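Local atomic coordinates of rhamnosidase B (Bacillus sp., PDB entry 2OKX), a protein that hydrolyses terminal alpha-L-rhamnose residues of glycosides, as a family 78 glycoside hydrolase with an alpha-barrel domain. Residues A[468-471]-A[476-479]; A[547-552]-A[866-871]; A[682-687]-A[862-867]; A[829-834]-A[838-843]. All coordinates share one frame; numbering follows the deposited sequence.

Interaction 1 (A[468-471]-A[476-479])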
loop_
_atom_site.group_PDB
_atom_site.type_symbol
_atom_site.label_atom_id
_atom_site.label_comp_id
_atom_site.label_asym_id
_atom_site.label_seq_id
_atom_site.Cartn_x
_atom_site.Cartn_y
_atom_site.Cartn_z
ATOM N N VAL A 468 6.040 1.011 13.082
ATOM C CA VAL A 468 6.058 -0.412 12.767
ATOM C C VAL A 468 4.682 -0.982 13.092
ATOM O O VAL A 468 3.898 -0.351 13.802
ATOM C CB VAL A 468 7.150 -1.177 13.557
ATOM C CG1 VAL A 468 8.521 -0.601 13.224
ATOM C CG2 VAL A 468 6.887 -1.105 15.052
ATOM N N GLU A 469 4.389 -2.165 12.560
ATOM C CA GLU A 469 3.094 -2.811 12.771
ATOM C C GLU A 469 3.099 -3.840 13.889
ATOM O O GLU A 469 2.075 -4.070 14.533
ATOM C CB GLU A 469 2.659 -3.566 11.516
ATOM C CG GLU A 469 2.599 -2.784 10.240
ATOM C CD GLU A 469 2.005 -3.618 9.124
ATOM O OE1 GLU A 469 2.620 -4.636 8.743
ATOM O OE2 GLU A 469 0.916 -3.262 8.636
ATOM N N TYR A 470 4.251 -4.467 14.095
ATOM C CA TYR A 470 4.359 -5.541 15.063
ATOM C C TYR A 470 5.619 -5.581 15.916
ATOM O O TYR A 470 6.725 -5.348 15.434
ATOM C CB TYR A 470 4.232 -6.875 14.303
ATOM C CG TYR A 470 4.244 -8.110 15.171
ATOM C CD1 TYR A 470 5.437 -8.770 15.479
ATOM C CD2 TYR A 470 3.059 -8.605 15.716
ATOM C CE1 TYR A 470 5.446 -9.892 16.311
ATOM C CE2 TYR A 470 3.059 -9.718 16.546
ATOM C CZ TYR A 470 4.250 -10.357 16.841
ATOM O OH TYR A 470 4.232 -11.458 17.667
ATOM N N MET A 471 5.427 -5.885 17.191
ATOM C CA MET A 471 6.522 -6.051 18.129
ATOM C C MET A 471 6.003 -6.866 19.301
ATOM O O MET A 471 4.824 -6.776 19.667
ATOM C CB MET A 471 7.124 -4.698 18.563
ATOM C CG MET A 471 6.207 -3.680 19.177
ATOM S SD MET A 471 7.000 -2.021 19.165
ATOM C CE MET A 471 8.431 -2.304 20.214
ATOM N N THR A 476 11.148 -6.648 17.489
ATOM C CA THR A 476 10.510 -5.596 16.712
ATOM C C THR A 476 10.557 -6.039 15.258
ATOM O O THR A 476 11.631 -6.342 14.746
ATOM C CB THR A 476 11.268 -4.242 16.839
ATOM O OG1 THR A 476 11.138 -3.732 18.173
ATOM C CG2 THR A 476 10.705 -3.221 15.857
ATOM N N GLN A 477 9.407 -6.119 14.590
ATOM C CA GLN A 477 9.433 -6.502 13.182
ATOM C C GLN A 477 9.652 -5.215 12.400
ATOM O O GLN A 477 8.719 -4.432 12.205
ATOM C CB GLN A 477 8.117 -7.157 12.735
ATOM C CG GLN A 477 8.189 -7.683 11.307
ATOM C CD GLN A 477 6.911 -8.361 10.838
ATOM O OE1 GLN A 477 6.174 -8.946 11.631
ATOM N NE2 GLN A 477 6.664 -8.306 9.533
ATOM N N HIS A 478 10.887 -4.979 11.969
ATOM C CA HIS A 478 11.178 -3.768 11.214
ATOM C C HIS A 478 10.579 -3.831 9.822
ATOM O O HIS A 478 10.471 -4.905 9.233
ATOM C CB HIS A 478 12.688 -3.531 11.150
ATOM C CG HIS A 478 13.267 -3.102 12.461
ATOM N ND1 HIS A 478 14.060 -3.924 13.230
ATOM C CD2 HIS A 478 13.111 -1.961 13.167
ATOM C CE1 HIS A 478 14.367 -3.304 14.357
ATOM N NE2 HIS A 478 13.802 -2.113 14.342
ATOM N N THR A 479 10.182 -2.671 9.307
ATOM C CA THR A 479 9.571 -2.596 7.993
ATOM C C THR A 479 10.610 -2.577 6.869
ATOM O O THR A 479 10.678 -1.625 6.092
ATOM C CB THR A 479 8.656 -1.346 7.889
ATOM O OG1 THR A 479 9.422 -0.159 8.116
ATOM C CG2 THR A 479 7.553 -1.409 8.941
HETATM O O HOH W 1 6.157 -4.318 11.623
#

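Interaction 2 (A[547-552]-A[866-871])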
loop_
_atom_site.group_PDB
_atom_site.type_symbol
_atom_site.label_atom_id
_atom_site.label_comp_id
_atom_site.label_asym_id
_atom_site.label_seq_id
_atom_site.Cartn_x
_atom_site.Cartn_y
_atom_site.Cartn_z
ATOM N N ASN A 547 -16.595 -13.012 17.017
ATOM C CA ASN A 547 -16.879 -11.578 17.110
ATOM C C ASN A 547 -15.598 -10.772 16.929
ATOM O O ASN A 547 -15.591 -9.736 16.259
ATOM C CB ASN A 547 -17.486 -11.215 18.462
ATOM C CG ASN A 547 -18.870 -11.781 18.643
ATOM O OD1 ASN A 547 -19.507 -12.202 17.675
ATOM N ND2 ASN A 547 -19.351 -11.789 19.883
ATOM N N ALA A 548 -14.517 -11.253 17.534
ATOM C CA ALA A 548 -13.236 -10.569 17.433
ATOM C C ALA A 548 -12.678 -10.656 16.016
ATOM O O ALA A 548 -12.059 -9.710 15.538
ATOM C CB ALA A 548 -12.244 -11.166 18.432
ATOM N N THR A 549 -12.893 -11.782 15.335
ATOM C CA THR A 549 -12.383 -11.926 13.979
ATOM C C THR A 549 -13.129 -10.965 13.063
ATOM O O THR A 549 -12.548 -10.427 12.122
ATOM C CB THR A 549 -12.523 -13.380 13.428
ATOM O OG1 THR A 549 -13.903 -13.693 13.206
ATOM C CG2 THR A 549 -11.926 -14.388 14.410
ATOM N N TRP A 550 -14.410 -10.744 13.349
ATOM C CA TRP A 550 -15.218 -9.822 12.549
ATOM C C TRP A 550 -14.710 -8.398 12.786
ATOM O O TRP A 550 -14.584 -7.599 11.857
ATOM C CB TRP A 550 -16.699 -9.904 12.955
ATOM C CG TRP A 550 -17.617 -9.201 11.983
ATOM C CD1 TRP A 550 -18.203 -9.738 10.861
ATOM C CD2 TRP A 550 -18.007 -7.822 12.014
ATOM N NE1 TRP A 550 -18.933 -8.776 10.198
ATOM C CE2 TRP A 550 -18.830 -7.592 10.884
ATOM C CE3 TRP A 550 -17.737 -6.756 12.884
ATOM C CZ2 TRP A 550 -19.385 -6.340 10.607
ATOM C CZ3 TRP A 550 -18.290 -5.509 12.606
ATOM C CH2 TRP A 550 -19.104 -5.314 11.478
ATOM N N GLU A 551 -14.426 -8.094 14.047
ATOM C CA GLU A 551 -13.934 -6.782 14.445
ATOM C C GLU A 551 -12.630 -6.423 13.718
ATOM O O GLU A 551 -12.510 -5.339 13.159
ATOM C CB GLU A 551 -13.724 -6.768 15.964
ATOM C CG GLU A 551 -13.480 -5.405 16.574
ATOM C CD GLU A 551 -14.669 -4.471 16.425
ATOM O OE1 GLU A 551 -15.822 -4.926 16.593
ATOM O OE2 GLU A 551 -14.445 -3.276 16.153
ATOM N N ILE A 552 -11.650 -7.322 13.707
ATOM C CA ILE A 552 -10.406 -6.988 13.022
ATOM C C ILE A 552 -10.586 -6.972 11.506
ATOM O O ILE A 552 -9.885 -6.242 10.804
ATOM C CB ILE A 552 -9.232 -7.933 13.411
ATOM C CG1 ILE A 552 -9.501 -9.365 12.961
ATOM C CG2 ILE A 552 -9.009 -7.873 14.914
ATOM C CD1 ILE A 552 -8.295 -10.287 13.163
ATOM N N ALA A 866 -9.716 -10.072 4.837
ATOM C CA ALA A 866 -10.843 -9.820 5.745
ATOM C C ALA A 866 -12.100 -10.668 5.527
ATOM O O ALA A 866 -13.208 -10.245 5.871
ATOM C CB ALA A 866 -11.213 -8.330 5.701
ATOM N N ALA A 867 -11.923 -11.869 4.989
ATOM C CA ALA A 867 -13.038 -12.781 4.718
ATOM C C ALA A 867 -14.169 -12.850 5.754
ATOM O O ALA A 867 -15.345 -12.788 5.390
ATOM C CB ALA A 867 -12.498 -14.189 4.460
ATOM N N PRO A 868 -13.840 -12.989 7.054
ATOM C CA PRO A 868 -14.908 -13.065 8.059
ATOM C C PRO A 868 -15.923 -11.925 7.985
ATOM O O PRO A 868 -17.101 -12.117 8.296
ATOM C CB PRO A 868 -14.141 -13.079 9.383
ATOM C CG PRO A 868 -12.844 -13.760 9.001
ATOM C CD PRO A 868 -12.513 -13.093 7.692
ATOM N N GLY A 869 -15.463 -10.745 7.576
ATOM C CA GLY A 869 -16.350 -9.596 7.472
ATOM C C GLY A 869 -17.463 -9.808 6.459
ATOM O O GLY A 869 -18.495 -9.136 6.501
ATOM N N TYR A 870 -17.251 -10.747 5.546
ATOM C CA TYR A 870 -18.243 -11.061 4.525
ATOM C C TYR A 870 -19.002 -12.345 4.855
ATOM O O TYR A 870 -20.229 -12.358 4.846
ATOM C CB TYR A 870 -17.564 -11.217 3.164
ATOM C CG TYR A 870 -18.459 -11.788 2.074
ATOM C CD1 TYR A 870 -19.445 -11.007 1.465
ATOM C CD2 TYR A 870 -18.304 -13.104 1.649
ATOM C CE1 TYR A 870 -20.260 -11.529 0.446
ATOM C CE2 TYR A 870 -19.107 -13.637 0.638
ATOM C CZ TYR A 870 -20.080 -12.845 0.042
ATOM O OH TYR A 870 -20.852 -13.376 -0.968
ATOM N N PHE A 871 -18.274 -13.419 5.160
ATOM C CA PHE A 871 -18.922 -14.699 5.426
ATOM C C PHE A 871 -19.781 -14.828 6.672
ATOM O O PHE A 871 -20.764 -15.569 6.657
ATOM C CB PHE A 871 -17.892 -15.838 5.393
ATOM C CG PHE A 871 -17.289 -16.054 4.037
ATOM C CD1 PHE A 871 -16.091 -15.441 3.687
ATOM C CD2 PHE A 871 -17.968 -16.798 3.076
ATOM C CE1 PHE A 871 -15.578 -15.557 2.399
ATOM C CE2 PHE A 871 -17.467 -16.921 1.784
ATOM C CZ PHE A 871 -16.271 -16.298 1.442
HETATM O O HOH W 2 -20.756 -9.433 7.894
#

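Interaction 3 (A[682-687]-A[862-867])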
loop_
_atom_site.group_PDB
_atom_site.type_symbol
_atom_site.label_atom_id
_atom_site.label_comp_id
_atom_site.label_asym_id
_atom_site.label_seq_id
_atom_site.Cartn_x
_atom_site.Cartn_y
_atom_site.Cartn_z
ATOM N N LEU A 682 -1.267 -16.723 -8.031
ATOM C CA LEU A 682 -2.548 -16.939 -7.378
ATOM C C LEU A 682 -2.370 -16.781 -5.867
ATOM O O LEU A 682 -2.970 -15.899 -5.264
ATOM C CB LEU A 682 -3.125 -18.328 -7.669
ATOM C CG LEU A 682 -4.416 -18.588 -6.871
ATOM C CD1 LEU A 682 -5.433 -17.487 -7.164
ATOM C CD2 LEU A 682 -4.994 -19.951 -7.215
ATOM N N ASP A 683 -1.527 -17.618 -5.265
ATOM C CA ASP A 683 -1.315 -17.578 -3.817
ATOM C C ASP A 683 0.163 -17.582 -3.411
ATOM O O ASP A 683 1.032 -17.968 -4.196
ATOM C CB ASP A 683 -2.014 -18.785 -3.176
ATOM C CG ASP A 683 -2.144 -18.660 -1.672
ATOM O OD1 ASP A 683 -2.398 -19.694 -1.011
ATOM O OD2 ASP A 683 -2.007 -17.532 -1.151
ATOM N N TRP A 684 0.441 -17.156 -2.181
ATOM C CA TRP A 684 1.813 -17.136 -1.670
ATOM C C TRP A 684 2.085 -18.489 -1.020
ATOM O O TRP A 684 2.115 -18.616 0.206
ATOM C CB TRP A 684 2.002 -16.009 -0.640
ATOM C CG TRP A 684 1.881 -14.622 -1.217
ATOM C CD1 TRP A 684 0.966 -13.667 -0.872
ATOM C CD2 TRP A 684 2.697 -14.041 -2.247
ATOM N NE1 TRP A 684 1.159 -12.530 -1.623
ATOM C CE2 TRP A 684 2.214 -12.732 -2.475
ATOM C CE3 TRP A 684 3.789 -14.501 -2.999
ATOM C CZ2 TRP A 684 2.782 -11.876 -3.426
ATOM C CZ3 TRP A 684 4.355 -13.647 -3.946
ATOM C CH2 TRP A 684 3.849 -12.350 -4.149
ATOM N N ALA A 685 2.271 -19.500 -1.859
ATOM C CA ALA A 685 2.533 -20.856 -1.396
ATOM C C ALA A 685 3.307 -21.600 -2.480
ATOM O O ALA A 685 3.331 -21.169 -3.631
ATOM C CB ALA A 685 1.219 -21.568 -1.104
ATOM N N PRO A 686 3.942 -22.730 -2.121
ATOM C CA PRO A 686 4.738 -23.575 -3.021
ATOM C C PRO A 686 3.978 -24.175 -4.204
ATOM O O PRO A 686 4.255 -25.303 -4.611
ATOM C CB PRO A 686 5.275 -24.662 -2.092
ATOM C CG PRO A 686 5.336 -23.985 -0.768
ATOM C CD PRO A 686 4.035 -23.230 -0.740
ATOM N N ILE A 687 3.016 -23.432 -4.743
ATOM C CA ILE A 687 2.244 -23.893 -5.892
ATOM C C ILE A 687 3.176 -23.910 -7.100
ATOM O O ILE A 687 3.996 -23.007 -7.263
ATOM C CB ILE A 687 1.071 -22.932 -6.214
ATOM C CG1 ILE A 687 0.017 -22.995 -5.110
ATOM C CG2 ILE A 687 0.459 -23.281 -7.567
ATOM C CD1 ILE A 687 -1.106 -21.998 -5.296
ATOM N N HIS A 862 -3.916 -6.487 5.608
ATOM C CA HIS A 862 -4.251 -6.663 4.191
ATOM C C HIS A 862 -5.737 -6.991 4.118
ATOM O O HIS A 862 -6.150 -8.084 4.504
ATOM C CB HIS A 862 -3.450 -7.826 3.585
ATOM C CG HIS A 862 -2.313 -7.393 2.711
ATOM N ND1 HIS A 862 -2.241 -7.708 1.370
ATOM C CD2 HIS A 862 -1.197 -6.680 2.989
ATOM C CE1 HIS A 862 -1.129 -7.209 0.860
ATOM N NE2 HIS A 862 -0.477 -6.581 1.822
ATOM N N ALA A 863 -6.537 -6.052 3.623
ATOM C CA ALA A 863 -7.977 -6.269 3.547
ATOM C C ALA A 863 -8.372 -7.428 2.643
ATOM O O ALA A 863 -9.513 -7.880 2.685
ATOM C CB ALA A 863 -8.693 -4.985 3.105
ATOM N N TRP A 864 -7.449 -7.921 1.822
ATOM C CA TRP A 864 -7.805 -9.044 0.966
ATOM C C TRP A 864 -7.958 -10.290 1.847
ATOM O O TRP A 864 -8.442 -11.335 1.401
ATOM C CB TRP A 864 -6.757 -9.235 -0.153
ATOM C CG TRP A 864 -5.470 -9.948 0.193
ATOM C CD1 TRP A 864 -4.983 -10.247 1.437
ATOM C CD2 TRP A 864 -4.504 -10.450 -0.743
ATOM N NE1 TRP A 864 -3.776 -10.908 1.332
ATOM C CE2 TRP A 864 -3.460 -11.044 0.004
ATOM C CE3 TRP A 864 -4.421 -10.454 -2.143
ATOM C CZ2 TRP A 864 -2.345 -11.639 -0.603
ATOM C CZ3 TRP A 864 -3.313 -11.047 -2.749
ATOM C CH2 TRP A 864 -2.290 -11.632 -1.975
ATOM N N SER A 865 -7.587 -10.138 3.119
ATOM C CA SER A 865 -7.658 -11.207 4.117
ATOM C C SER A 865 -8.840 -11.044 5.085
ATOM O O SER A 865 -8.950 -11.803 6.048
ATOM C CB SER A 865 -6.375 -11.229 4.958
ATOM O OG SER A 865 -5.228 -11.533 4.183
ATOM N N ALA A 866 -9.716 -10.072 4.837
ATOM C CA ALA A 866 -10.843 -9.820 5.745
ATOM C C ALA A 866 -12.100 -10.668 5.527
ATOM O O ALA A 866 -13.208 -10.245 5.871
ATOM C CB ALA A 866 -11.213 -8.330 5.701
ATOM N N ALA A 867 -11.923 -11.869 4.989
ATOM C CA ALA A 867 -13.038 -12.781 4.718
ATOM C C ALA A 867 -14.169 -12.850 5.754
ATOM O O ALA A 867 -15.345 -12.788 5.390
ATOM C CB ALA A 867 -12.498 -14.189 4.460
#

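Interaction 4 (A[829-834]-A[838-843])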
loop_
_atom_site.group_PDB
_atom_site.type_symbol
_atom_site.label_atom_id
_atom_site.label_comp_id
_atom_site.label_asym_id
_atom_site.label_seq_id
_atom_site.Cartn_x
_atom_site.Cartn_y
_atom_site.Cartn_z
ATOM N N GLY A 829 -7.899 -16.981 14.638
ATOM C CA GLY A 829 -7.631 -17.051 16.065
ATOM C C GLY A 829 -6.133 -16.937 16.332
ATOM O O GLY A 829 -5.711 -16.349 17.330
ATOM N N GLN A 830 -5.321 -17.495 15.438
ATOM C CA GLN A 830 -3.871 -17.434 15.602
ATOM C C GLN A 830 -3.386 -15.986 15.465
ATOM O O GLN A 830 -2.396 -15.593 16.078
ATOM C CB GLN A 830 -3.172 -18.326 14.570
ATOM C CG GLN A 830 -3.104 -17.743 13.168
ATOM C CD GLN A 830 -2.342 -18.634 12.196
ATOM O OE1 GLN A 830 -1.247 -19.108 12.500
ATOM N NE2 GLN A 830 -2.918 -18.855 11.015
ATOM N N MET A 831 -4.089 -15.192 14.662
ATOM C CA MET A 831 -3.726 -13.787 14.487
ATOM C C MET A 831 -3.991 -13.066 15.800
ATOM O O MET A 831 -3.155 -12.301 16.286
ATOM C CB MET A 831 -4.570 -13.141 13.387
ATOM C CG MET A 831 -4.313 -13.688 12.001
ATOM S SD MET A 831 -5.337 -12.858 10.787
ATOM C CE MET A 831 -5.387 -14.096 9.480
ATOM N N LEU A 832 -5.164 -13.322 16.372
ATOM C CA LEU A 832 -5.557 -12.710 17.630
ATOM C C LEU A 832 -4.646 -13.136 18.781
ATOM O O LEU A 832 -4.464 -12.391 19.749
ATOM C CB LEU A 832 -7.010 -13.072 17.949
ATOM C CG LEU A 832 -8.027 -12.410 17.012
ATOM C CD1 LEU A 832 -9.388 -13.090 17.138
ATOM C CD2 LEU A 832 -8.119 -10.927 17.346
ATOM N N ARG A 833 -4.077 -14.333 18.678
ATOM C CA ARG A 833 -3.189 -14.823 19.725
ATOM C C ARG A 833 -2.014 -13.860 19.856
ATOM O O ARG A 833 -1.531 -13.606 20.958
ATOM C CB ARG A 833 -2.687 -16.233 19.395
ATOM C CG ARG A 833 -1.852 -16.878 20.513
ATOM C CD ARG A 833 -0.348 -16.618 20.346
ATOM N NE ARG A 833 0.424 -17.132 21.482
ATOM C CZ ARG A 833 0.542 -16.509 22.652
ATOM N NH1 ARG A 833 -0.057 -15.341 22.849
ATOM N NH2 ARG A 833 1.255 -17.053 23.631
ATOM N N TYR A 834 -1.570 -13.315 18.727
ATOM C CA TYR A 834 -0.456 -12.373 18.728
ATOM C C TYR A 834 -0.922 -10.920 18.789
ATOM O O TYR A 834 -0.215 -10.007 18.366
ATOM C CB TYR A 834 0.433 -12.604 17.499
ATOM C CG TYR A 834 1.148 -13.937 17.545
ATOM C CD1 TYR A 834 0.622 -15.061 16.905
ATOM C CD2 TYR A 834 2.314 -14.091 18.287
ATOM C CE1 TYR A 834 1.241 -16.309 17.009
ATOM C CE2 TYR A 834 2.941 -15.332 18.397
ATOM C CZ TYR A 834 2.397 -16.435 17.759
ATOM O OH TYR A 834 3.000 -17.666 17.896
ATOM N N THR A 838 -5.736 -6.251 13.025
ATOM C CA THR A 838 -6.060 -6.269 11.602
ATOM C C THR A 838 -5.687 -7.650 11.061
ATOM O O THR A 838 -4.981 -8.409 11.724
ATOM C CB THR A 838 -5.278 -5.176 10.816
ATOM O OG1 THR A 838 -3.876 -5.295 11.087
ATOM C CG2 THR A 838 -5.745 -3.788 11.223
ATOM N N CYS A 839 -6.156 -7.973 9.857
ATOM C CA CYS A 839 -5.887 -9.272 9.247
ATOM C C CYS A 839 -4.572 -9.343 8.484
ATOM O O CYS A 839 -4.284 -8.499 7.627
ATOM C CB CYS A 839 -7.036 -9.649 8.313
ATOM S SG CYS A 839 -8.630 -9.637 9.154
ATOM N N TRP A 840 -3.799 -10.380 8.787
ATOM C CA TRP A 840 -2.495 -10.599 8.172
ATOM C C TRP A 840 -2.547 -10.854 6.679
ATOM O O TRP A 840 -3.487 -11.457 6.168
ATOM C CB TRP A 840 -1.783 -11.787 8.823
ATOM C CG TRP A 840 -1.500 -11.629 10.279
ATOM C CD1 TRP A 840 -1.615 -10.491 11.029
ATOM C CD2 TRP A 840 -1.038 -12.650 11.166
ATOM N NE1 TRP A 840 -1.254 -10.746 12.333
ATOM C CE2 TRP A 840 -0.896 -12.064 12.443
ATOM C CE3 TRP A 840 -0.732 -14.008 11.006
ATOM C CZ2 TRP A 840 -0.460 -12.790 13.556
ATOM C CZ3 TRP A 840 -0.300 -14.731 12.114
ATOM C CH2 TRP A 840 -0.168 -14.117 13.373
ATOM N N GLU A 841 -1.500 -10.413 5.994
ATOM C CA GLU A 841 -1.376 -10.599 4.559
ATOM C C GLU A 841 -1.244 -12.089 4.243
ATOM O O GLU A 841 -1.834 -12.589 3.288
ATOM C CB GLU A 841 -0.131 -9.860 4.062
ATOM C CG GLU A 841 0.165 -10.007 2.583
ATOM C CD GLU A 841 1.497 -9.367 2.204
ATOM O OE1 GLU A 841 1.766 -9.215 0.995
ATOM O OE2 GLU A 841 2.277 -9.018 3.120
ATOM N N MET A 842 -0.457 -12.790 5.051
ATOM C CA MET A 842 -0.222 -14.213 4.841
ATOM C C MET A 842 -0.213 -14.969 6.155
ATOM O O MET A 842 -0.213 -14.367 7.236
ATOM C CB MET A 842 1.131 -14.426 4.154
ATOM C CG MET A 842 1.296 -13.696 2.833
ATOM S SD MET A 842 3.022 -13.699 2.284
ATOM C CE MET A 842 3.718 -12.528 3.465
ATOM N N TYR A 843 -0.197 -16.296 6.051
ATOM C CA TYR A 843 -0.151 -17.159 7.221
ATOM C C TYR A 843 1.305 -17.442 7.567
ATOM O O TYR A 843 2.187 -17.334 6.713
ATOM C CB TYR A 843 -0.873 -18.480 6.941
ATOM C CG TYR A 843 -2.374 -18.348 6.865
ATOM C CD1 TYR A 843 -3.092 -18.927 5.818
ATOM C CD2 TYR A 843 -3.079 -17.647 7.845
ATOM C CE1 TYR A 843 -4.478 -18.811 5.748
ATOM C CE2 TYR A 843 -4.464 -17.527 7.784
ATOM C CZ TYR A 843 -5.156 -18.110 6.732
ATOM O OH TYR A 843 -6.526 -17.985 6.666
#

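Interaction 1 (A[468-471]-A[476-479])
Gln-477 N donates a hydrogen bond to Tyr-470 O at 2.9 Å. It ties together the two arms of a beta hairpin close to its turn. One step nearer the turn, Met-471 and Thr-476 form an antiparallel non-hydrogen-bonded pair. Both side chains leave the sheet on one face, next to each other. The methionine chain bends at chi3 (-63°), and its CE touches Thr-476 OG1 at 3.7 Å.

Tyr-470 and Gln-477 use the other face of the sheet, where the glutamine chain runs roughly perpendicular to the tyrosine. Gln-477 OE1 comes within 3.9 Å of Tyr-470 CB and stands obliquely to the ring. Farther from the turn the arms part. Water 1 bridges them, giving a hydrogen bond to Gln-477 O at 2.6 Å and accepting one from Glu-469 N at 2.9 Å. Val-468 flanks this bridge, with CB 3.9 Å from Gln-477 O.

The second shell fixes the glutamine amide at both ends: OE1 is bonded to His-860 NE2, and NE2 to Thr-857 O. The His-860 ring also meets the Tyr-470 ring at a shallow angle. The hairpin, strands 462-472 and 475-477, belongs to the concanavalin-like domain; strand 507-513 packs on Val-468, Met-471 and Thr-476, and helix 397-402 touches Thr-479.

Interaction 2 (A[547-552]-A[866-871])
Water 2 is gripped from both segments. It accepts a hydrogen bond from Trp-550 NE1 at 3.0 Å, in the plane of the indole, and donates one to Gly-869 O at 2.7 Å. The water gives the buried indole N-H an acceptor and adds a donor to the Gly-869 carbonyl.

Trp-550 has CG anti to its backbone N (chi1 -168°), and this carries the pyrrole side of the indole to the other helix. There CD1 lies 3.7 Å from Pro-868 O. Gly-869 has no side chain, and the backbones come close, with Trp-550 CA 5.2 Å from Gly-869 CA. Beside this, Thr-549 OG1 meets Pro-868 CB at 3.9 Å, and the threonine stands roughly perpendicular to the proline. The threonine hydroxyl has its polar partner one turn back, at Leu-546 O.

Pro-868 has no N-H to give, which costs little in the first turn of a helix. In that turn Ala-867 O accepts from both Tyr-870 N and Phe-871 N. An alanine in place of Trp-550 would remove the indole and would probably leave water 2 without its donor and a gap beside Gly-869.

Helices 544-559 and 868-876 are far apart in sequence but both belong to the six-hairpin glycosidase domain. Their close packing is consistent with closure of an (alpha/alpha)6 barrel.

Interaction 3 (A[682-687]-A[862-867])
Trp-684 is the centre of an inverse gamma turn, and Trp-864 lies in a short 3-10 segment, 863-865; the two backbones stay apart and only the indoles meet. Their rims touch without overlap of faces. Trp-684 NE1 approaches Trp-864 CH2 at 3.6 Å, close to the plane of the Trp-864 ring. Next to it, Trp-684 CD1 packs on Trp-864 CZ2 at 3.9 Å. The ring planes are turned 51° from each other.

On the Trp-864 side, CG sits between the backbone N and the carbonyl carbon (chi1 80°), and the six-membered ring reaches out to Trp-684. The indole is fixed by a hydrogen bond from NE1 to Glu-841 O and by stacking on Phe-802. On the other side, Trp-684 N makes a weak bond to Asp-683 OD2, whose carboxylate is also held by Ser-800 and Gly-799.

A glycerol, probably from the crystallisation liquor, lies about 3 Å from the Trp-864 side chain, consistent with a small pocket here. The contact joins two loops of the glycosidase domain, one after helix 647-665 and one between helices 817-833 and 868-876. The first rests on helices 764-772 and 801-813, the second on helices 577-590 and 801-813.

Interaction 4 (A[829-834]-A[838-843])
Met-831 runs along Trp-840 from its first side-chain carbon onward. CB lies 3.9 Å from Trp-840 CE2. CG sits over the face of the six-membered ring, 3.7 Å from its centroid and 19° off the normal, a CH-pi contact. SD stands over the five-membered ring of Trp-840, 4.3 Å from that centroid, as a Met-aromatic contact. The sulfur also accepts a weak hydrogen bond from Trp-840 N at 3.5 Å. CE, at the tip, reaches Tyr-843 CE2 at 3.9 Å. The chain is extended at chi2 (-179°), which lets one side chain span the indole from rim to backbone. Methionine and indole run antiparallel along each other.

This is the end of helix 817-833 in the six-hairpin glycosidase domain. Directly after the helix the chain folds back, and segment 838-843 packs against the last turns.

The far edge of the same indole meets Tyr-834, whose CD1 lies near the ring plane, 3.7 Å from Trp-840 CH2. An alanine in place of Trp-840 would probably leave CG and SD of Met-831 without their aromatic surface and Tyr-834 without this edge to rest on.

Gln-830 flanks the methionine. Its NE2 comes to 3.4 Å from Tyr-843 CD2, obliquely to the ring, with amide and ring planes 23° apart. That nitrogen is hydrogen-bonded to Asn-827 O. Tyr-843 OH is bonded to Ser-804 OG, while Trp-840 also meets the His-860 ring edge-to-face.

Overall arrangement
Interactions 1, 2 and 4 are largely buried, while interaction 3 is partly buried. Interaction 1 belongs to the beta domain and rests on a backbone bond and a bridging water. The other three lie in the glycosidase domain. Interaction 2 joins helices through a water, interaction 3 joins loops by two indole rims, and interaction 4 relies on sulfur and aromatic groups. Interactions 2 and 3 share Ala-866 and Ala-867. Interaction 4 is nested in the chain loops closed by both. It touches interaction 2 through Leu-832 on Ala-548, and interaction 3 through Trp-840 O and Ser-865 OG. Tyr-470 packs on Tyr-834, which links interactions 1 and 4 across the domain boundary.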